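Side-chain contacts in putative lipoprotein (Parabacteroides distasonis ATCC 8503, PDB 3JX8), which is of unproven function but, with an adhesin-like beta-solenoid fold, may take part in lipid binding or cell adhesion: residues A[59-63]-A[64-68]; A[212-215]-A[216-220]; A[47-50]-A[51-55]. All blocks are in the same frame, centred on the assembly; numbering follows the deposited sequence.

How the contacts relate
All three contacts are local, each made within one continuous run of chain, and they lie toward the two ends of an elongated beta-solenoid. Contact 3 (47-55) and contact 1 (59-68) follow each other closely in the chain, their centres about 17 Å apart: strand 44-50 runs into the loop of contact 3, which leads to strand 57-62 and the hairpin of contact 1. Contact 2 (212-220) lies on the other side of the chain's centre, its own centre about 40 Å from that of contact 1 and about 48 Å from that of contact 3. Strands 65-70 and 217-223 nevertheless belong to the same sheet, which links contacts 1 and 2 through the parallel strands between them.

Contact 1: A[59-63]-A[64-68]; sequences TEVEG and GTLKI
A beta hairpin with a two-residue type I' turn (Gly63-Gly64) joins strands 57-62 and 65-70, and its arms meet through Glu60-Lys67 and Glu62-Thr65 as antiparallel hydrogen-bonded pairs. In the first pair Lys67 N reaches Glu60 O at 2.7 Å and Glu60 N returns a bond to Lys67 O. At the turn Glu62 N donates to Thr65 O, and Thr65 N to Glu62 O at 3.1 Å. Gly63 and Gly64 carry the positive phi angles of the turn, and a water accepts from Thr65 OG1 while donating to Gly63 O. On the face shared with Glu60, the extended Lys67 chain crosses the bent Glu62 side chain, and Lys67 NZ forms a salt bridge with Glu62 OE2 at 2.6 Å. Lys67 NZ comes from the syn side of Glu62 OE2, 34° out of the carboxylate plane, and lies 2.8 Å from Glu62 OE1. On the other face Val61 CG2, anti to its carbonyl carbon, packs crosswise on Leu66 CD1 at 3.8 Å; Tyr23 touches both residues. The hairpin thus has a salt bridge on the face of Glu60, Glu62 and Lys67 and an apolar contact on that of Val61 and Leu66, and the nearby carboxylate would be expected to stabilise the protonated lysine.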
loop_
_atom_site.group_PDB
_atom_site.type_symbol
_atom_site.label_atom_id
_atom_site.label_comp_id
_atom_site.label_asym_id
_atom_site.label_seq_id
_atom_site.Cartn_x
_atom_site.Cartn_y
_atom_site.Cartn_z
ATOM N N THR A 59 15.026 13.891 -22.369
ATOM C CA THR A 59 13.752 14.325 -22.953
ATOM C C THR A 59 13.641 13.736 -24.348
ATOM O O THR A 59 14.183 14.290 -25.294
ATOM C CB THR A 59 13.668 15.846 -23.094
ATOM O OG1 THR A 59 14.746 16.294 -23.922
ATOM C CG2 THR A 59 13.742 16.560 -21.764
ATOM N N GLU A 60 12.967 12.601 -24.493
ATOM C CA GLU A 60 12.894 11.932 -25.771
ATOM C C GLU A 60 11.752 10.939 -25.822
ATOM O O GLU A 60 11.231 10.515 -24.779
ATOM C CB GLU A 60 14.193 11.166 -26.030
ATOM C CG GLU A 60 14.384 9.963 -25.116
ATOM C CD GLU A 60 15.784 9.371 -25.150
ATOM O OE1 GLU A 60 16.758 10.062 -25.504
ATOM O OE2 GLU A 60 15.919 8.194 -24.784
ATOM N N VAL A 61 11.410 10.547 -27.041
ATOM C CA VAL A 61 10.447 9.502 -27.261
ATOM C C VAL A 61 11.205 8.308 -27.773
ATOM O O VAL A 61 12.045 8.414 -28.641
ATOM C CB VAL A 61 9.326 9.903 -28.247
ATOM C CG1 VAL A 61 8.477 8.656 -28.659
ATOM C CG2 VAL A 61 8.462 10.999 -27.621
ATOM N N GLU A 62 10.886 7.153 -27.229
ATOM C CA GLU A 62 11.566 5.939 -27.606
ATOM C C GLU A 62 10.642 4.764 -27.322
ATOM O O GLU A 62 10.088 4.630 -26.222
ATOM C CB GLU A 62 12.857 5.854 -26.803
ATOM C CG GLU A 62 13.554 4.520 -26.791
ATOM C CD GLU A 62 13.799 4.084 -25.349
ATOM O OE1 GLU A 62 14.596 4.765 -24.626
ATOM O OE2 GLU A 62 13.141 3.089 -24.922
ATOM N N GLY A 63 10.461 3.920 -28.331
ATOM C CA GLY A 63 9.598 2.758 -28.179
ATOM C C GLY A 63 8.180 3.190 -27.887
ATOM O O GLY A 63 7.491 2.562 -27.111
ATOM N N GLY A 64 7.759 4.284 -28.514
ATOM C CA GLY A 64 6.448 4.834 -28.275
ATOM C C GLY A 64 6.167 5.378 -26.895
ATOM O O GLY A 64 4.998 5.517 -26.538
ATOM N N THR A 65 7.225 5.695 -26.144
ATOM C CA THR A 65 7.119 6.281 -24.816
ATOM C C THR A 65 7.893 7.588 -24.708
ATOM O O THR A 65 9.075 7.635 -25.034
ATOM C CB THR A 65 7.649 5.301 -23.756
ATOM O OG1 THR A 65 6.871 4.105 -23.830
ATOM C CG2 THR A 65 7.538 5.865 -22.350
ATOM N N LEU A 66 7.205 8.641 -24.261
ATOM C CA LEU A 66 7.818 9.904 -23.928
ATOM C C LEU A 66 8.468 9.747 -22.560
ATOM O O LEU A 66 7.812 9.396 -21.572
ATOM C CB LEU A 66 6.785 11.044 -23.916
ATOM C CG LEU A 66 7.293 12.399 -23.407
ATOM C CD1 LEU A 66 8.375 12.968 -24.316
ATOM C CD2 LEU A 66 6.128 13.388 -23.211
ATOM N N LYS A 67 9.754 10.022 -22.517
ATOM C CA LYS A 67 10.541 9.900 -21.324
ATOM C C LYS A 67 11.171 11.240 -20.994
ATOM O O LYS A 67 11.948 11.781 -21.813
ATOM C CB LYS A 67 11.626 8.869 -21.563
ATOM C CG LYS A 67 11.092 7.482 -21.832
ATOM C CD LYS A 67 12.224 6.559 -22.265
ATOM C CE LYS A 67 11.719 5.154 -22.564
ATOM N NZ LYS A 67 12.829 4.113 -22.554
ATOM N N ILE A 68 10.833 11.772 -19.811
ATOM C CA ILE A 68 11.385 13.028 -19.285
ATOM C C ILE A 68 11.807 12.771 -17.839
ATOM O O ILE A 68 10.967 12.538 -16.968
ATOM C CB ILE A 68 10.371 14.202 -19.373
ATOM C CG1 ILE A 68 10.073 14.503 -20.845
ATOM C CG2 ILE A 68 10.902 15.483 -18.660
ATOM C CD1 ILE A 68 8.982 15.553 -21.091
HETATM O O HOH W 1 5.065 2.801 -25.470
#

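Contact 2: A[212-215]-A[216-220]; sequences VYAT and QILDA
From Ala214 to Ile217 the backbone turns a corner at Thr215 and Gln216; strand 212-214 runs into it and strand 217-220 out of it, their N-to-C directions 143° apart and their axes no closer than 7.5 Å. No clear hydrogen bond joins them across the bend; apolar side chains on its inner side make the contact. Val212 and Leu218 approach at a slant, with Val212 CG1 3.8 Å from Leu218 CD1 and 4.1 Å from Leu218 CD2, so a single valine methyl meets both ends of the leucine fork. That methyl lies between the backbone N and carbonyl carbon of its own residue (chi1 59°), while Leu218 extends CG anti to its backbone N (chi1 176°). This is a corner of a beta-solenoid coil, where the chain passes from one face of parallel strands to the next. Cys202, Tyr230 and Ile236 continue the interior packing from adjacent strands, and the backbones of Thr215 and Gln216 bond to Ala197 and Arg198 respectively. Nearer the bend, Ala214 directs its methyl inward, where Ala214 CB lies 3.6 Å from Ile217 O and 4.2 Å from Leu218 CB. Thr215 OG1 lies 3.2 Å from Gln216 N and makes a weak hydrogen bond with Ala197 O.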
loop_
_atom_site.group_PDB
_atom_site.type_symbol
_atom_site.label_atom_id
_atom_site.label_comp_id
_atom_site.label_asym_id
_atom_site.label_seq_id
_atom_site.Cartn_x
_atom_site.Cartn_y
_atom_site.Cartn_z
ATOM N N VAL A 212 -18.249 7.182 -0.773
ATOM C CA VAL A 212 -18.749 6.600 -1.999
ATOM C C VAL A 212 -20.222 6.909 -2.192
ATOM O O VAL A 212 -20.967 7.062 -1.222
ATOM C CB VAL A 212 -18.507 5.050 -2.033
ATOM C CG1 VAL A 212 -19.202 4.352 -0.837
ATOM C CG2 VAL A 212 -18.895 4.435 -3.422
ATOM N N TYR A 213 -20.612 7.006 -3.469
ATOM C CA TYR A 213 -21.998 7.147 -3.889
ATOM C C TYR A 213 -22.258 6.044 -4.899
ATOM O O TYR A 213 -21.725 6.073 -6.005
ATOM C CB TYR A 213 -22.180 8.515 -4.519
ATOM C CG TYR A 213 -23.529 8.856 -5.118
ATOM C CD1 TYR A 213 -24.682 8.194 -4.747
ATOM C CD2 TYR A 213 -23.644 9.921 -6.025
ATOM C CE1 TYR A 213 -25.905 8.531 -5.278
ATOM C CE2 TYR A 213 -24.867 10.285 -6.556
ATOM C CZ TYR A 213 -25.995 9.592 -6.173
ATOM O OH TYR A 213 -27.219 9.929 -6.682
ATOM N N ALA A 214 -23.055 5.058 -4.486
ATOM C CA ALA A 214 -23.430 3.898 -5.296
ATOM C C ALA A 214 -24.950 3.831 -5.270
ATOM O O ALA A 214 -25.568 3.976 -4.222
ATOM C CB ALA A 214 -22.807 2.584 -4.756
ATOM N N THR A 215 -25.547 3.638 -6.429
ATOM C CA THR A 215 -27.007 3.640 -6.533
ATOM C C THR A 215 -27.616 2.245 -6.431
ATOM O O THR A 215 -28.723 2.110 -5.931
ATOM C CB THR A 215 -27.484 4.335 -7.820
ATOM O OG1 THR A 215 -27.029 3.589 -8.947
ATOM C CG2 THR A 215 -26.934 5.776 -7.886
ATOM N N GLN A 216 -26.905 1.211 -6.863
ATOM C CA GLN A 216 -27.502 -0.125 -6.889
ATOM C C GLN A 216 -26.831 -1.161 -5.973
ATOM O O GLN A 216 -27.502 -1.797 -5.180
ATOM C CB GLN A 216 -27.499 -0.610 -8.313
ATOM C CG GLN A 216 -28.285 -1.863 -8.531
ATOM C CD GLN A 216 -28.193 -2.289 -9.973
ATOM O OE1 GLN A 216 -28.503 -1.507 -10.884
ATOM N NE2 GLN A 216 -27.732 -3.514 -10.196
ATOM N N ILE A 217 -25.522 -1.329 -6.107
ATOM C CA ILE A 217 -24.769 -2.321 -5.340
ATOM C C ILE A 217 -23.528 -1.659 -4.728
ATOM O O ILE A 217 -22.795 -0.940 -5.413
ATOM C CB ILE A 217 -24.263 -3.473 -6.255
ATOM C CG1 ILE A 217 -25.423 -4.205 -6.935
ATOM C CG2 ILE A 217 -23.429 -4.463 -5.483
ATOM C CD1 ILE A 217 -26.314 -4.952 -5.974
ATOM N N LEU A 218 -23.299 -1.922 -3.447
ATOM C CA LEU A 218 -22.122 -1.456 -2.730
ATOM C C LEU A 218 -21.552 -2.623 -1.943
ATOM O O LEU A 218 -22.239 -3.240 -1.115
ATOM C CB LEU A 218 -22.422 -0.286 -1.783
ATOM C CG LEU A 218 -21.260 0.222 -0.911
ATOM C CD1 LEU A 218 -20.053 0.722 -1.796
ATOM C CD2 LEU A 218 -21.773 1.340 0.037
ATOM N N ASP A 219 -20.294 -2.908 -2.205
ATOM C CA ASP A 219 -19.573 -3.952 -1.518
ATOM C C ASP A 219 -18.508 -3.226 -0.690
ATOM O O ASP A 219 -17.575 -2.617 -1.240
ATOM C CB ASP A 219 -19.029 -4.873 -2.612
ATOM C CG ASP A 219 -18.240 -6.018 -2.093
ATOM O OD1 ASP A 219 -18.194 -6.244 -0.862
ATOM O OD2 ASP A 219 -17.647 -6.721 -2.960
ATOM N N ALA A 220 -18.686 -3.239 0.625
ATOM C CA ALA A 220 -17.953 -2.386 1.556
ATOM C C ALA A 220 -17.092 -3.258 2.481
ATOM O O ALA A 220 -17.626 -4.057 3.268
ATOM C CB ALA A 220 -18.919 -1.523 2.356
#

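Contact 3: A[47-50]-A[51-55]; sequences VTID and ENLFD
Ile49 and Phe54 meet where strand 44-50 passes into a short loop with helical backbone angles, at the N-terminal end of the beta-solenoid. The CH-pi contact is nearly centred: Ile49 CG2 stands 3.6 Å from the centroid of the Phe54 ring and 10° off its normal. With CG1 anti to the backbone N (chi1 -160°), Ile49 sends CG2 over the ring and CG1 to Leu53. Apolar packing adds Ile49 CG1 to Leu53 CD1 at 3.9 Å, the two side chains crossing at about a right angle, and Val47 CG1 to Phe54 CE1 at 3.9 Å. Arg16 makes a cation-pi interaction with the same ring, and Pro86 touches both Ile49 and Leu53. Among polar contacts, Leu53 N donates to Asp50 O at 2.9 Å, closing a beta turn over Glu51 and Asn52. Asp50 and Leu53 run side by side, and the buried aspartate carboxylate is satisfied from outside: Asp50 OD2 is bonded to Thr87 OG1 and Gly11 N, and Asp50 OD1 takes a weak bond from Val88 N. Asn52 curls back so that Asn52 OD1 lies 3.3 Å from Asp50 CB while bonding to Asn10 N. At the ring edge, Val47 O sits in the plane of Phe54, 3.5 Å from Phe54 CZ.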
loop_
_atom_site.group_PDB
_atom_site.type_symbol
_atom_site.label_atom_id
_atom_site.label_comp_id
_atom_site.label_asym_id
_atom_site.label_seq_id
_atom_site.Cartn_x
_atom_site.Cartn_y
_atom_site.Cartn_z
ATOM N N VAL A 47 9.768 22.027 -23.835
ATOM C CA VAL A 47 10.250 22.048 -22.450
ATOM C C VAL A 47 10.929 23.393 -22.187
ATOM O O VAL A 47 11.777 23.841 -22.979
ATOM C CB VAL A 47 11.281 20.930 -22.178
ATOM C CG1 VAL A 47 11.826 21.031 -20.735
ATOM C CG2 VAL A 47 10.693 19.550 -22.464
ATOM N N THR A 48 10.558 24.023 -21.075
ATOM C CA THR A 48 11.163 25.249 -20.612
ATOM C C THR A 48 11.797 24.985 -19.244
ATOM O O THR A 48 11.119 24.585 -18.289
ATOM C CB THR A 48 10.122 26.350 -20.488
ATOM O OG1 THR A 48 9.484 26.548 -21.758
ATOM C CG2 THR A 48 10.760 27.678 -19.995
ATOM N N ILE A 49 13.101 25.215 -19.141
ATOM C CA ILE A 49 13.810 25.036 -17.871
ATOM C C ILE A 49 15.049 25.938 -17.902
ATOM O O ILE A 49 15.480 26.380 -18.996
ATOM C CB ILE A 49 14.168 23.513 -17.649
ATOM C CG1 ILE A 49 14.459 23.218 -16.167
ATOM C CG2 ILE A 49 15.327 23.040 -18.563
ATOM C CD1 ILE A 49 14.435 21.726 -15.821
ATOM N N ASP A 50 15.623 26.227 -16.738
ATOM C CA ASP A 50 16.887 26.935 -16.691
ATOM C C ASP A 50 17.848 26.286 -17.699
ATOM O O ASP A 50 17.988 25.060 -17.744
ATOM C CB ASP A 50 17.499 26.922 -15.286
ATOM C CG ASP A 50 16.543 27.471 -14.219
ATOM O OD1 ASP A 50 15.530 26.803 -13.963
ATOM O OD2 ASP A 50 16.803 28.548 -13.626
ATOM N N GLU A 51 18.506 27.123 -18.503
ATOM C CA GLU A 51 19.288 26.654 -19.641
ATOM C C GLU A 51 20.329 25.612 -19.227
ATOM O O GLU A 51 20.616 24.668 -19.972
ATOM C CB GLU A 51 19.964 27.817 -20.368
ATOM C CG GLU A 51 21.008 28.540 -19.538
ATOM C CD GLU A 51 21.495 29.857 -20.148
ATOM O OE1 GLU A 51 21.355 30.094 -21.384
ATOM O OE2 GLU A 51 22.073 30.628 -19.360
ATOM N N ASN A 52 20.891 25.772 -18.039
ATOM C CA ASN A 52 21.926 24.853 -17.585
ATOM C C ASN A 52 21.408 23.440 -17.246
ATOM O O ASN A 52 22.160 22.488 -17.298
ATOM C CB ASN A 52 22.704 25.468 -16.423
ATOM C CG ASN A 52 21.844 25.690 -15.198
ATOM O OD1 ASN A 52 20.744 26.216 -15.284
ATOM N ND2 ASN A 52 22.362 25.298 -14.038
ATOM N N LEU A 53 20.124 23.292 -16.960
ATOM C CA LEU A 53 19.598 22.014 -16.518
ATOM C C LEU A 53 19.309 21.004 -17.667
ATOM O O LEU A 53 19.238 19.790 -17.413
ATOM C CB LEU A 53 18.361 22.252 -15.654
ATOM C CG LEU A 53 18.637 23.038 -14.364
ATOM C CD1 LEU A 53 17.349 23.170 -13.495
ATOM C CD2 LEU A 53 19.824 22.435 -13.573
ATOM N N PHE A 54 19.199 21.470 -18.921
ATOM C CA PHE A 54 18.970 20.547 -20.052
ATOM C C PHE A 54 20.043 19.463 -20.159
ATOM O O PHE A 54 19.752 18.358 -20.523
ATOM C CB PHE A 54 18.921 21.282 -21.411
ATOM C CG PHE A 54 17.613 21.980 -21.683
ATOM C CD1 PHE A 54 16.480 21.255 -21.984
ATOM C CD2 PHE A 54 17.520 23.358 -21.656
ATOM C CE1 PHE A 54 15.269 21.884 -22.241
ATOM C CE2 PHE A 54 16.303 23.987 -21.925
ATOM C CZ PHE A 54 15.184 23.241 -22.207
ATOM N N ASP A 55 21.285 19.815 -19.872
ATOM C CA ASP A 55 22.393 18.866 -19.869
ATOM C C ASP A 55 22.209 17.733 -18.870
ATOM O O ASP A 55 22.888 16.712 -19.000
ATOM C CB ASP A 55 23.710 19.567 -19.507
ATOM C CG ASP A 55 24.186 20.541 -20.588
ATOM O OD1 ASP A 55 23.794 20.342 -21.763
ATOM O OD2 ASP A 55 24.910 21.526 -20.260
#